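Local coordinates for protein aminodeoxyfutalosine deaminase (Deinococcus radiodurans, PDB 2IMR) that catalyses the zinc-dependent deamination of aminodeoxyfutalosine to futalosine, a step in menaquinone biosynthesis, and acts more weakly on adenosine and related nucleosides, at residues Arg39-Asp44 / Glu406-Gly411; Ala89-Pro94 / Pro400-Gly405; Asp139-Leu144 / Glu166-Thr171; His213-Val218 / Arg287-Leu292; Arg221-Leu226 / Leu237-Ala242. All blocks are in the same frame, centred on the assembly; numbering follows the deposited sequence.

Contact 1 of 5, residues Arg39-Asp44 / Glu406-Gly411; sequences RLLTCD and ETWQEG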
# COMPACT_ATOMS: atom_id res chain seq x y z
N ARG A 39 32.56 15.08 4.61
CA ARG A 39 32.49 14.22 3.43
C ARG A 39 31.20 14.59 2.72
O ARG A 39 30.15 14.71 3.36
CB ARG A 39 32.43 12.74 3.83
CG ARG A 39 33.49 12.33 4.85
CD ARG A 39 33.73 10.83 4.82
NE ARG A 39 32.53 10.04 5.07
CZ ARG A 39 31.86 10.04 6.22
NH1 ARG A 39 32.25 10.79 7.24
NH2 ARG A 39 30.80 9.25 6.35
N LEU A 40 31.28 14.79 1.41
CA LEU A 40 30.12 15.15 0.62
C LEU A 40 29.62 13.94 -0.16
O LEU A 40 30.25 13.52 -1.14
CB LEU A 40 30.47 16.27 -0.36
CG LEU A 40 29.43 16.57 -1.45
CD1 LEU A 40 28.09 16.93 -0.83
CD2 LEU A 40 29.95 17.71 -2.32
N LEU A 41 28.51 13.37 0.29
CA LEU A 41 27.93 12.22 -0.39
C LEU A 41 26.88 12.74 -1.35
O LEU A 41 25.94 13.41 -0.94
CB LEU A 41 27.28 11.28 0.63
CG LEU A 41 28.05 11.00 1.92
CD1 LEU A 41 27.42 9.81 2.61
CD2 LEU A 41 29.51 10.72 1.63
N THR A 42 27.05 12.43 -2.64
CA THR A 42 26.08 12.89 -3.63
C THR A 42 25.18 11.76 -4.13
O THR A 42 25.59 10.60 -4.18
CB THR A 42 26.79 13.53 -4.84
OG1 THR A 42 27.59 12.54 -5.51
CG2 THR A 42 27.68 14.67 -4.38
N CYS A 43 23.96 12.12 -4.49
CA CYS A 43 22.99 11.14 -4.99
C CYS A 43 22.13 11.76 -6.08
O CYS A 43 22.23 12.96 -6.36
CB CYS A 43 22.10 10.65 -3.84
SG CYS A 43 21.20 11.93 -2.92
N ASP A 44 21.29 10.95 -6.71
CA ASP A 44 20.43 11.45 -7.77
C ASP A 44 19.18 12.06 -7.17
O ASP A 44 18.67 13.07 -7.67
CB ASP A 44 20.06 10.33 -8.74
CG ASP A 44 21.27 9.74 -9.43
OD1 ASP A 44 22.16 10.53 -9.83
OD2 ASP A 44 21.35 8.51 -9.58
N GLU A 406 21.59 15.28 13.19
CA GLU A 406 21.13 13.90 13.22
C GLU A 406 22.28 12.94 12.94
O GLU A 406 23.20 13.26 12.18
CB GLU A 406 20.03 13.68 12.17
CG GLU A 406 18.78 14.52 12.37
CD GLU A 406 18.14 14.32 13.73
OE1 GLU A 406 18.06 13.16 14.19
OE2 GLU A 406 17.73 15.33 14.35
N THR A 407 22.22 11.76 13.54
CA THR A 407 23.24 10.74 13.34
C THR A 407 23.10 10.21 11.91
O THR A 407 22.01 9.81 11.50
CB THR A 407 23.07 9.55 14.31
OG1 THR A 407 23.14 10.01 15.67
CG2 THR A 407 24.16 8.51 14.08
N TRP A 408 24.19 10.22 11.15
CA TRP A 408 24.16 9.70 9.79
C TRP A 408 24.05 8.18 9.87
O TRP A 408 24.88 7.53 10.50
CB TRP A 408 25.43 10.08 9.02
CG TRP A 408 25.57 9.34 7.71
CD1 TRP A 408 26.51 8.41 7.39
CD2 TRP A 408 24.72 9.45 6.56
NE1 TRP A 408 26.31 7.93 6.12
CE2 TRP A 408 25.21 8.55 5.58
CE3 TRP A 408 23.58 10.22 6.25
CZ2 TRP A 408 24.61 8.40 4.33
CZ3 TRP A 408 22.99 10.07 5.01
CH2 TRP A 408 23.50 9.17 4.06
N GLN A 409 23.02 7.62 9.24
CA GLN A 409 22.82 6.18 9.26
C GLN A 409 22.98 5.56 7.88
O GLN A 409 22.51 6.11 6.88
CB GLN A 409 21.42 5.84 9.80
CG GLN A 409 21.20 6.25 11.25
CD GLN A 409 19.86 5.78 11.78
OE1 GLN A 409 19.54 5.98 12.96
NE2 GLN A 409 19.07 5.14 10.92
N GLU A 410 23.64 4.42 7.82
CA GLU A 410 23.86 3.73 6.56
C GLU A 410 22.51 3.37 5.95
O GLU A 410 22.40 3.17 4.74
CB GLU A 410 24.69 2.47 6.78
CG GLU A 410 25.20 1.85 5.50
CD GLU A 410 26.23 0.76 5.73
OE1 GLU A 410 25.89 -0.43 5.57
OE2 GLU A 410 27.38 1.11 6.07
N GLY A 411 21.48 3.28 6.79
CA GLY A 411 20.15 2.95 6.31
C GLY A 411 19.57 4.00 5.37
O GLY A 411 18.61 3.73 4.65
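Leu41, on strand 38-43, and Trp408, in the loop that follows helix 380-395 near the C terminus, approach no closer than 11.1 Å between their CA atoms, which leaves the whole gap to side chains. Both residues point toward each other and meet from opposite directions. Leu41 sends its CD1 methyl to the six-membered part of the indole, 3.6 Å from Trp408 CZ2 and 3.9 Å from Trp408 CE2, at an oblique angle to the ring. The indole is carried there by a first torsion of 168°, which sets Trp408 CG anti to the backbone N. Arg39 skirts the other end of the ring loosely, its NH2 4.5 Å from Trp408 CD1, while its NH1 is hydrogen-bonded to the carbonyl of Gly63. Val59 and Val61 of the neighbouring strand 57-62, and Ile91, also touch the indole. With no hydrogen bond between them, segment 406-411 meets strand 38-43 of the small beta domain through apolar contact with Arg39 as a loose polar fringe, and Trp408 takes part in every touch.

Contact 2 of 5, residues Ala89-Pro94 / Pro400-Gly405; sequences AVIAPP and PFLRRG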
# COMPACT_ATOMS: atom_id res chain seq x y z
N ALA A 89 21.85 6.24 -6.26
CA ALA A 89 20.67 6.95 -6.74
C ALA A 89 19.85 7.65 -5.66
O ALA A 89 19.44 8.79 -5.83
CB ALA A 89 19.77 5.99 -7.52
N VAL A 90 19.63 6.97 -4.55
CA VAL A 90 18.80 7.55 -3.51
C VAL A 90 19.34 7.59 -2.10
O VAL A 90 19.92 6.62 -1.60
CB VAL A 90 17.43 6.83 -3.46
CG1 VAL A 90 16.55 7.43 -2.37
CG2 VAL A 90 16.74 6.90 -4.82
N ILE A 91 19.15 8.74 -1.46
CA ILE A 91 19.52 8.91 -0.06
C ILE A 91 18.23 9.40 0.58
O ILE A 91 17.73 10.47 0.24
CB ILE A 91 20.61 9.98 0.15
CG1 ILE A 91 21.95 9.47 -0.40
CG2 ILE A 91 20.74 10.28 1.63
CD1 ILE A 91 23.10 10.43 -0.21
N ALA A 92 17.68 8.59 1.49
CA ALA A 92 16.43 8.93 2.16
C ALA A 92 16.12 7.93 3.26
O ALA A 92 16.71 6.85 3.31
CB ALA A 92 15.28 8.96 1.14
N PRO A 93 15.20 8.28 4.16
CA PRO A 93 14.85 7.35 5.24
C PRO A 93 14.36 6.06 4.60
O PRO A 93 13.98 6.05 3.43
CB PRO A 93 13.74 8.09 5.98
CG PRO A 93 14.10 9.54 5.77
CD PRO A 93 14.48 9.56 4.32
N PRO A 94 14.37 4.94 5.35
CA PRO A 94 13.89 3.69 4.77
C PRO A 94 12.44 3.85 4.33
O PRO A 94 11.63 4.43 5.05
CB PRO A 94 14.05 2.69 5.92
CG PRO A 94 13.94 3.55 7.14
CD PRO A 94 14.75 4.76 6.76
N PRO A 400 12.07 9.09 10.11
CA PRO A 400 13.33 9.68 10.59
C PRO A 400 13.64 10.95 9.80
O PRO A 400 13.27 11.07 8.63
CB PRO A 400 14.34 8.57 10.32
CG PRO A 400 13.53 7.33 10.54
CD PRO A 400 12.25 7.66 9.80
N PHE A 401 14.30 11.90 10.45
CA PHE A 401 14.64 13.15 9.79
C PHE A 401 16.12 13.12 9.43
O PHE A 401 16.95 12.60 10.18
CB PHE A 401 14.34 14.33 10.70
N LEU A 402 16.45 13.68 8.28
CA LEU A 402 17.83 13.72 7.81
C LEU A 402 18.23 15.19 7.73
O LEU A 402 18.00 15.85 6.71
CB LEU A 402 17.93 13.04 6.44
CG LEU A 402 19.31 12.73 5.86
CD1 LEU A 402 20.18 12.07 6.91
CD2 LEU A 402 19.15 11.81 4.65
N ARG A 403 18.82 15.70 8.81
CA ARG A 403 19.25 17.10 8.85
C ARG A 403 20.39 17.31 9.84
O ARG A 403 20.77 16.41 10.58
CB ARG A 403 18.07 18.00 9.22
CG ARG A 403 17.53 17.78 10.63
CD ARG A 403 16.21 18.53 10.83
NE ARG A 403 15.74 18.52 12.21
CZ ARG A 403 15.59 17.42 12.95
NH1 ARG A 403 15.89 16.23 12.45
NH2 ARG A 403 15.14 17.52 14.20
N ARG A 404 20.93 18.53 9.84
CA ARG A 404 22.03 18.90 10.72
C ARG A 404 21.83 18.40 12.15
O ARG A 404 20.77 18.60 12.75
CB ARG A 404 22.18 20.43 10.73
CG ARG A 404 23.28 20.95 11.65
CD ARG A 404 23.14 22.45 11.86
NE ARG A 404 24.19 22.99 12.73
CZ ARG A 404 25.45 23.17 12.35
NH1 ARG A 404 25.83 22.84 11.12
NH2 ARG A 404 26.33 23.68 13.20
N GLY A 405 22.85 17.74 12.68
CA GLY A 405 22.77 17.23 14.04
C GLY A 405 22.35 15.78 14.17
O GLY A 405 22.69 15.12 15.14
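In Ile91 a chi1 of -70° puts CG1 anti to the carbonyl carbon and leaves CG2 opposite the backbone N, while Leu402 turns its CG away from its own N (chi1 -169°); these two settings bring the methyls Leu402 CD2 and Ile91 CG2 to 3.7 Å, the side chains crossing at about a right angle. The contact sits at the junction of the small beta domain and the amidohydrolase TIM barrel, where the chain leaves strand 90-91 toward the barrel and, after helix 380-395, comes back. Leu46 of strand 45-47 touches both Ile91 and Leu402, and Val388 of that helix lies against Pro93, so apolar side chains line this part of the seam. Further along, the backbones draw in to 6.0 Å between the CA atoms of Pro93 and Pro400. Here two prolines meet: Pro93 CB lies 4.1 Å from Pro400 CD. No hydrogen bond links the segments, and the nearest approach of all is made by a ring carbon to a carbonyl, Pro93 CG standing 3.3 Å from Pro400 O.

Contact 3 of 5, residues Asp139-Leu144 / Glu166-Thr171; sequences DTLTRL and EDLSGT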
# COMPACT_ATOMS: atom_id res chain seq x y z
N ASP A 139 10.08 -10.39 9.92
CA ASP A 139 11.53 -10.38 10.13
C ASP A 139 12.20 -9.72 8.93
O ASP A 139 13.11 -8.89 9.07
CB ASP A 139 12.08 -11.80 10.31
CG ASP A 139 11.68 -12.43 11.63
OD1 ASP A 139 11.28 -11.70 12.56
OD2 ASP A 139 11.77 -13.68 11.74
N THR A 140 11.75 -10.10 7.74
CA THR A 140 12.30 -9.56 6.50
C THR A 140 12.13 -8.04 6.45
O THR A 140 13.05 -7.31 6.09
CB THR A 140 11.62 -10.20 5.27
OG1 THR A 140 11.90 -11.61 5.26
CG2 THR A 140 12.14 -9.58 3.98
N LEU A 141 10.94 -7.56 6.82
CA LEU A 141 10.68 -6.12 6.82
C LEU A 141 11.66 -5.40 7.74
O LEU A 141 12.17 -4.33 7.40
CB LEU A 141 9.25 -5.85 7.28
CG LEU A 141 8.13 -6.23 6.31
CD1 LEU A 141 6.78 -6.10 7.00
CD2 LEU A 141 8.21 -5.33 5.08
N THR A 142 11.93 -5.98 8.90
CA THR A 142 12.85 -5.37 9.84
C THR A 142 14.27 -5.35 9.30
O THR A 142 14.99 -4.35 9.44
CB THR A 142 12.83 -6.10 11.19
OG1 THR A 142 11.51 -6.01 11.75
CG2 THR A 142 13.82 -5.47 12.17
N ARG A 143 14.69 -6.44 8.66
CA ARG A 143 16.03 -6.50 8.10
C ARG A 143 16.18 -5.48 6.97
O ARG A 143 17.28 -4.99 6.71
CB ARG A 143 16.36 -7.91 7.59
CG ARG A 143 16.55 -8.94 8.69
CD ARG A 143 17.37 -10.14 8.19
NE ARG A 143 16.70 -10.86 7.11
CZ ARG A 143 15.71 -11.72 7.29
NH1 ARG A 143 15.26 -11.98 8.51
NH2 ARG A 143 15.15 -12.32 6.25
N LEU A 144 15.07 -5.17 6.30
CA LEU A 144 15.07 -4.22 5.20
C LEU A 144 15.08 -2.75 5.62
O LEU A 144 15.03 -1.86 4.76
CB LEU A 144 13.85 -4.47 4.30
CG LEU A 144 13.97 -5.66 3.35
CD1 LEU A 144 12.62 -5.98 2.72
CD2 LEU A 144 15.01 -5.34 2.29
N GLU A 166 7.25 -5.99 18.70
CA GLU A 166 7.76 -4.70 19.14
C GLU A 166 8.60 -4.00 18.07
O GLU A 166 8.83 -2.79 18.15
CB GLU A 166 8.59 -4.87 20.41
CG GLU A 166 7.81 -5.46 21.58
CD GLU A 166 8.67 -5.64 22.82
OE1 GLU A 166 9.22 -4.63 23.31
OE2 GLU A 166 8.80 -6.79 23.29
N ASP A 167 9.05 -4.75 17.07
CA ASP A 167 9.89 -4.20 16.02
C ASP A 167 9.14 -3.63 14.81
O ASP A 167 9.74 -2.95 13.97
CB ASP A 167 10.89 -5.26 15.55
CG ASP A 167 10.21 -6.50 15.00
OD1 ASP A 167 9.22 -6.96 15.61
OD2 ASP A 167 10.68 -7.03 13.97
N LEU A 168 7.84 -3.90 14.72
CA LEU A 168 7.03 -3.40 13.61
C LEU A 168 6.39 -2.05 13.90
O LEU A 168 6.14 -1.70 15.06
CB LEU A 168 5.91 -4.39 13.27
CG LEU A 168 6.22 -5.72 12.60
CD1 LEU A 168 4.92 -6.53 12.50
CD2 LEU A 168 6.82 -5.49 11.22
N SER A 169 6.12 -1.29 12.84
CA SER A 169 5.45 -0.00 12.98
C SER A 169 4.56 0.18 11.76
O SER A 169 4.88 -0.29 10.67
CB SER A 169 6.47 1.14 13.09
OG SER A 169 7.00 1.50 11.83
N GLY A 170 3.43 0.85 11.96
CA GLY A 170 2.51 1.07 10.86
C GLY A 170 1.09 0.69 11.24
O GLY A 170 0.64 0.98 12.35
N THR A 171 0.39 0.03 10.32
CA THR A 171 -0.98 -0.39 10.57
C THR A 171 -1.22 -1.83 10.13
O THR A 171 -0.74 -2.26 9.08
CB THR A 171 -1.98 0.49 9.79
OG1 THR A 171 -1.79 1.86 10.16
CG2 THR A 171 -3.41 0.06 10.08
O HOH W 1 9.92 -3.43 11.16
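Asp167 OD2 is gripped by two groups: the hydroxyl of Thr142, which donates a short 2.6 Å bond from OG1, and the guanidinium of Arg165, which forms a salt bridge with it. The hydroxyl reaches OD2 on the anti side of the carboxylate, 31° out of its plane, and the two side chains cross at about a right angle. Asp167 brings its carboxylate to Thr142 with a first torsion of 60°, CG lying between the backbone N and the carbonyl carbon. A water ties the same pair a second time, donating to Thr142 OG1 at 3.1 Å and to the carbonyl Asp167 O at 2.9 Å. Asp139 OD1 is 4.9 Å from Asp167 OD2; Arg165 bridges to both acids and probably offsets their like charges. A valine in place of Thr142 would probably leave Asp167 OD2 with Arg165 but without its hydroxyl donor, and the water without one of its two acceptors. Beside the polar pair, Leu141 CD1 and Leu168 CD2 make a looser apolar touch at 4.3 Å. The end of an outer helix, 130-143, is thereby held to the loop that feeds the next inner strand, 170-176, within the TIM barrel of the amidohydrolases.

Contact 4 of 5, residues His213-Val218 / Arg287-Leu292; sequences HTPFTV and RYLDEL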
# COMPACT_ATOMS: atom_id res chain seq x y z
N HIS A 213 -12.30 -6.36 1.83
CA HIS A 213 -11.54 -6.92 0.70
C HIS A 213 -11.60 -6.15 -0.62
O HIS A 213 -10.60 -5.58 -1.07
CB HIS A 213 -11.97 -8.38 0.48
CG HIS A 213 -11.09 -9.14 -0.46
ND1 HIS A 213 -11.59 -9.96 -1.45
CD2 HIS A 213 -9.74 -9.24 -0.54
CE1 HIS A 213 -10.59 -10.54 -2.09
NE2 HIS A 213 -9.45 -10.12 -1.56
N THR A 214 -12.77 -6.16 -1.27
CA THR A 214 -12.95 -5.46 -2.53
C THR A 214 -14.40 -5.01 -2.60
O THR A 214 -15.21 -5.38 -1.75
CB THR A 214 -12.71 -6.37 -3.75
OG1 THR A 214 -13.76 -7.35 -3.83
CG2 THR A 214 -11.35 -7.09 -3.65
N PRO A 215 -14.76 -4.22 -3.63
CA PRO A 215 -16.14 -3.76 -3.73
C PRO A 215 -17.10 -4.87 -4.17
O PRO A 215 -18.31 -4.72 -4.07
CB PRO A 215 -16.07 -2.65 -4.79
CG PRO A 215 -14.63 -2.20 -4.75
CD PRO A 215 -13.89 -3.50 -4.58
N PHE A 216 -16.55 -5.99 -4.65
CA PHE A 216 -17.40 -7.08 -5.11
C PHE A 216 -17.36 -8.36 -4.28
O PHE A 216 -18.09 -9.31 -4.56
CB PHE A 216 -17.11 -7.40 -6.58
CG PHE A 216 -15.69 -7.79 -6.85
CD1 PHE A 216 -15.30 -9.12 -6.82
CD2 PHE A 216 -14.73 -6.82 -7.13
CE1 PHE A 216 -13.98 -9.49 -7.07
CE2 PHE A 216 -13.40 -7.17 -7.38
CZ PHE A 216 -13.03 -8.51 -7.35
N THR A 217 -16.50 -8.40 -3.26
CA THR A 217 -16.43 -9.58 -2.39
C THR A 217 -16.97 -9.21 -1.00
O THR A 217 -16.87 -9.99 -0.05
CB THR A 217 -14.99 -10.12 -2.25
OG1 THR A 217 -14.13 -9.07 -1.79
CG2 THR A 217 -14.49 -10.64 -3.58
N VAL A 218 -17.55 -8.02 -0.91
CA VAL A 218 -18.14 -7.52 0.33
C VAL A 218 -19.48 -6.90 -0.08
O VAL A 218 -19.50 -6.03 -0.94
CB VAL A 218 -17.26 -6.42 0.99
CG1 VAL A 218 -17.93 -5.87 2.25
CG2 VAL A 218 -15.89 -7.01 1.35
N ARG A 287 -17.28 4.89 -8.45
CA ARG A 287 -18.53 5.64 -8.36
C ARG A 287 -19.45 4.91 -7.38
O ARG A 287 -20.13 5.53 -6.58
CB ARG A 287 -19.20 5.76 -9.72
CG ARG A 287 -20.43 6.64 -9.69
CD ARG A 287 -21.18 6.64 -11.01
NE ARG A 287 -22.51 7.20 -10.83
CZ ARG A 287 -23.59 6.83 -11.51
NH1 ARG A 287 -23.50 5.90 -12.44
NH2 ARG A 287 -24.77 7.39 -11.24
N TYR A 288 -19.45 3.58 -7.47
CA TYR A 288 -20.26 2.77 -6.57
C TYR A 288 -19.95 3.11 -5.11
O TYR A 288 -20.86 3.40 -4.33
CB TYR A 288 -19.97 1.28 -6.82
CG TYR A 288 -20.34 0.37 -5.67
CD1 TYR A 288 -21.65 0.29 -5.22
CD2 TYR A 288 -19.36 -0.40 -5.03
CE1 TYR A 288 -22.00 -0.55 -4.16
CE2 TYR A 288 -19.69 -1.23 -3.97
CZ TYR A 288 -21.01 -1.30 -3.54
OH TYR A 288 -21.34 -2.12 -2.48
N LEU A 289 -18.67 3.07 -4.73
CA LEU A 289 -18.28 3.37 -3.36
C LEU A 289 -18.59 4.81 -2.96
O LEU A 289 -18.98 5.09 -1.84
CB LEU A 289 -16.79 3.12 -3.16
CG LEU A 289 -16.33 1.67 -3.22
CD1 LEU A 289 -14.80 1.60 -3.13
CD2 LEU A 289 -16.98 0.88 -2.09
N ASP A 290 -18.39 5.72 -3.91
CA ASP A 290 -18.63 7.13 -3.64
C ASP A 290 -20.11 7.38 -3.34
O ASP A 290 -20.45 8.03 -2.35
CB ASP A 290 -18.18 7.97 -4.84
CG ASP A 290 -18.12 9.45 -4.53
OD1 ASP A 290 -17.73 9.82 -3.40
OD2 ASP A 290 -18.45 10.25 -5.43
N GLU A 291 -20.99 6.85 -4.18
CA GLU A 291 -22.43 7.04 -3.98
C GLU A 291 -22.95 6.23 -2.80
O GLU A 291 -24.00 6.55 -2.24
CB GLU A 291 -23.20 6.70 -5.25
CG GLU A 291 -22.69 7.44 -6.47
CD GLU A 291 -23.64 7.39 -7.64
OE1 GLU A 291 -24.36 6.38 -7.79
OE2 GLU A 291 -23.66 8.36 -8.43
N LEU A 292 -22.23 5.18 -2.43
CA LEU A 292 -22.63 4.36 -1.31
C LEU A 292 -22.30 5.09 -0.01
O LEU A 292 -22.80 4.73 1.05
CB LEU A 292 -21.90 3.01 -1.33
CG LEU A 292 -22.27 2.01 -0.23
CD1 LEU A 292 -23.77 1.73 -0.26
CD2 LEU A 292 -21.49 0.72 -0.43
O HOH W 2 -19.15 -3.54 -1.73
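Pro215 fills the close part of this contact, its ring resting against two side chains of helix 285-292, CB on one and CG on the other. Pro215 CB lies 4.0 Å from Tyr288 CE2 and equally near Tyr288 CD2, while Pro215 CG reaches Leu289 CD1 at 4.1 Å, the proline and leucine crossing at about a right angle. Phe251 and Val241 also touch the proline, so the apolar side is buried. The segment 213-218 is the loop following strand 206-212 of the TIM barrel, and it begins with His213, predicted to bind substrate. Its fold is fixed from within by an ST turn, Phe216 N donating to Thr214 OG1, with that hydroxyl centred over one face of the Phe216 ring, and by the bond of 2.7 Å between His213 ND1 and Thr217 OG1. On the other side direct packing gives way to a bridging water. There no direct hydrogen bond crosses; instead the water, lying in the plane of the Tyr288 ring at its edge, accepts from Tyr288 OH at 2.7 Å and donates to two loop carbonyls, Pro215 O at 2.8 Å and Val218 O at 2.6 Å.

Contact 5 of 5, residues Arg221-Leu226 / Leu237-Ala242; sequences RLMRLL and LQIHVA. With ZN (zinc ion), chain B.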
# COMPACT_ATOMS: atom_id res chain seq x y z
N ARG A 221 -24.14 -3.74 2.06
CA ARG A 221 -24.51 -3.57 3.46
C ARG A 221 -23.31 -3.73 4.39
O ARG A 221 -23.08 -2.89 5.26
CB ARG A 221 -25.61 -4.57 3.84
CG ARG A 221 -26.09 -4.40 5.26
CD ARG A 221 -27.24 -5.35 5.59
NE ARG A 221 -27.65 -5.21 6.98
CZ ARG A 221 -28.13 -4.09 7.51
NH1 ARG A 221 -28.25 -3.00 6.76
NH2 ARG A 221 -28.46 -4.05 8.79
N LEU A 222 -22.54 -4.80 4.21
CA LEU A 222 -21.37 -5.03 5.05
C LEU A 222 -20.32 -3.94 4.85
O LEU A 222 -19.64 -3.53 5.79
CB LEU A 222 -20.77 -6.41 4.75
CG LEU A 222 -19.51 -6.81 5.53
CD1 LEU A 222 -19.78 -6.71 7.03
CD2 LEU A 222 -19.09 -8.22 5.15
N MET A 223 -20.18 -3.46 3.61
CA MET A 223 -19.21 -2.41 3.31
C MET A 223 -19.52 -1.13 4.10
O MET A 223 -18.62 -0.50 4.65
CB MET A 223 -19.21 -2.11 1.81
CG MET A 223 -18.19 -1.04 1.38
SD MET A 223 -16.47 -1.57 1.59
CE MET A 223 -16.27 -2.56 0.12
N ARG A 224 -20.79 -0.75 4.14
CA ARG A 224 -21.18 0.44 4.88
C ARG A 224 -21.07 0.25 6.39
O ARG A 224 -20.70 1.18 7.11
CB ARG A 224 -22.61 0.87 4.52
CG ARG A 224 -22.70 1.57 3.18
CD ARG A 224 -23.97 2.40 3.09
NE ARG A 224 -24.15 3.30 4.23
CZ ARG A 224 -23.21 4.10 4.73
NH1 ARG A 224 -22.00 4.14 4.19
NH2 ARG A 224 -23.49 4.89 5.76
N LEU A 225 -21.40 -0.95 6.87
CA LEU A 225 -21.30 -1.22 8.30
C LEU A 225 -19.84 -1.08 8.71
O LEU A 225 -19.52 -0.51 9.75
CB LEU A 225 -21.78 -2.64 8.63
CG LEU A 225 -23.29 -2.92 8.58
CD1 LEU A 225 -23.55 -4.39 8.89
CD2 LEU A 225 -24.00 -2.02 9.58
N LEU A 226 -18.95 -1.59 7.87
CA LEU A 226 -17.52 -1.54 8.15
C LEU A 226 -16.96 -0.12 8.07
O LEU A 226 -16.24 0.31 8.98
CB LEU A 226 -16.75 -2.45 7.19
CG LEU A 226 -17.05 -3.95 7.29
CD1 LEU A 226 -16.38 -4.68 6.10
CD2 LEU A 226 -16.54 -4.49 8.63
N LEU A 237 -8.68 2.59 7.12
CA LEU A 237 -9.25 1.64 6.17
C LEU A 237 -8.40 1.49 4.91
O LEU A 237 -7.72 2.43 4.50
CB LEU A 237 -10.64 2.11 5.72
CG LEU A 237 -11.87 2.04 6.63
CD1 LEU A 237 -12.96 2.94 6.06
CD2 LEU A 237 -12.36 0.61 6.75
N GLN A 238 -8.45 0.30 4.33
CA GLN A 238 -7.78 0.02 3.06
C GLN A 238 -8.72 -0.92 2.31
O GLN A 238 -9.18 -1.92 2.85
CB GLN A 238 -6.40 -0.64 3.24
CG GLN A 238 -5.25 0.35 3.08
CD GLN A 238 -3.89 -0.31 2.92
OE1 GLN A 238 -3.75 -1.30 2.19
NE2 GLN A 238 -2.87 0.25 3.56
N ILE A 239 -9.02 -0.55 1.07
CA ILE A 239 -9.91 -1.34 0.21
C ILE A 239 -9.21 -1.53 -1.14
O ILE A 239 -8.68 -0.57 -1.70
CB ILE A 239 -11.25 -0.58 -0.06
CG1 ILE A 239 -11.89 -0.14 1.26
CG2 ILE A 239 -12.22 -1.48 -0.84
CD1 ILE A 239 -13.10 0.76 1.08
N HIS A 240 -9.17 -2.76 -1.65
CA HIS A 240 -8.57 -3.01 -2.96
C HIS A 240 -9.63 -2.59 -3.96
O HIS A 240 -10.73 -3.13 -3.94
CB HIS A 240 -8.28 -4.50 -3.19
CG HIS A 240 -7.36 -5.11 -2.18
ND1 HIS A 240 -7.81 -5.71 -1.03
CD2 HIS A 240 -6.01 -5.24 -2.17
CE1 HIS A 240 -6.79 -6.20 -0.35
NE2 HIS A 240 -5.68 -5.93 -1.03
N VAL A 241 -9.31 -1.66 -4.86
CA VAL A 241 -10.31 -1.20 -5.82
C VAL A 241 -9.81 -1.10 -7.25
O VAL A 241 -8.72 -0.57 -7.50
CB VAL A 241 -10.87 0.17 -5.39
CG1 VAL A 241 -11.96 0.63 -6.36
CG2 VAL A 241 -11.42 0.09 -3.98
N ALA A 242 -10.61 -1.61 -8.18
CA ALA A 242 -10.31 -1.56 -9.61
C ALA A 242 -8.93 -2.09 -9.99
O ALA A 242 -8.24 -1.52 -10.85
CB ALA A 242 -10.49 -0.13 -10.13
ZN ZN B . -3.73 -6.63 -1.16
O HOH W 3 -3.27 -6.73 -2.89
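Apolar contact carries the meeting of Met223 with Ile239: the thioether sulfur Met223 SD stands 4.1 Å from Ile239 CD1. The methionine chain bends at chi2 (67°) and again at chi3 (81°), and those bends bring its sulfur to Ile239 although its first bond does not aim there. A second, slacker touch lies beside it, where Leu237 CD2 comes within 4.5 Å of the backbone Leu226 O. The backbones keep their distance, 9.9 Å between the CA atoms of Met223 and Ile239, and Leu210 and Pro212 of strand 206-212 also pack into this layer.

Hydrogen bonding does not cross between the segments but acts on the strand's other side. His240 ND1 is bonded to the carbonyl of His213, which holds the imidazole's rotation, and Gln238 OE1 is bonded to His99 ND1, so that Gln238 is a second-shell residue positioning a zinc ligand.

Metal coordination is the third kind. His240 NE2 binds the zinc ion at 2.1 Å, His99 and His101 bind it through their NE2 atoms, and a water is also bound; Asp354 is assigned to the zinc site as well. Ile239 thus faces the helix layer while its neighbour His240 reaches the metal, the alternation of an inner barrel strand whose outward residues pack on a helix and whose inward ones build the mononuclear zinc site of an amidohydrolase TIM barrel.

In the fold
From the N terminus, strand 38-43 opens contact 1, which closes only near the C-terminal end of the chain; contact 2 opens at 89-94 and closes at 400-405, so it lies within contact 1, and the two touch. Together they bind the ends of the chain into the small beta domain and its seam with the barrel. The other three lie within the span of contact 2. Contact 3 closes first, tying helix 130-143 to the loop before strand 170-176, and precedes contacts 4 and 5 in series. Contact 4 joins the loop after strand 206-212 to helix 285-292. Contact 5, joining helix 220-233 to strand 238-241, nests within it; these two touch, with contact 5 supplying a zinc ligand.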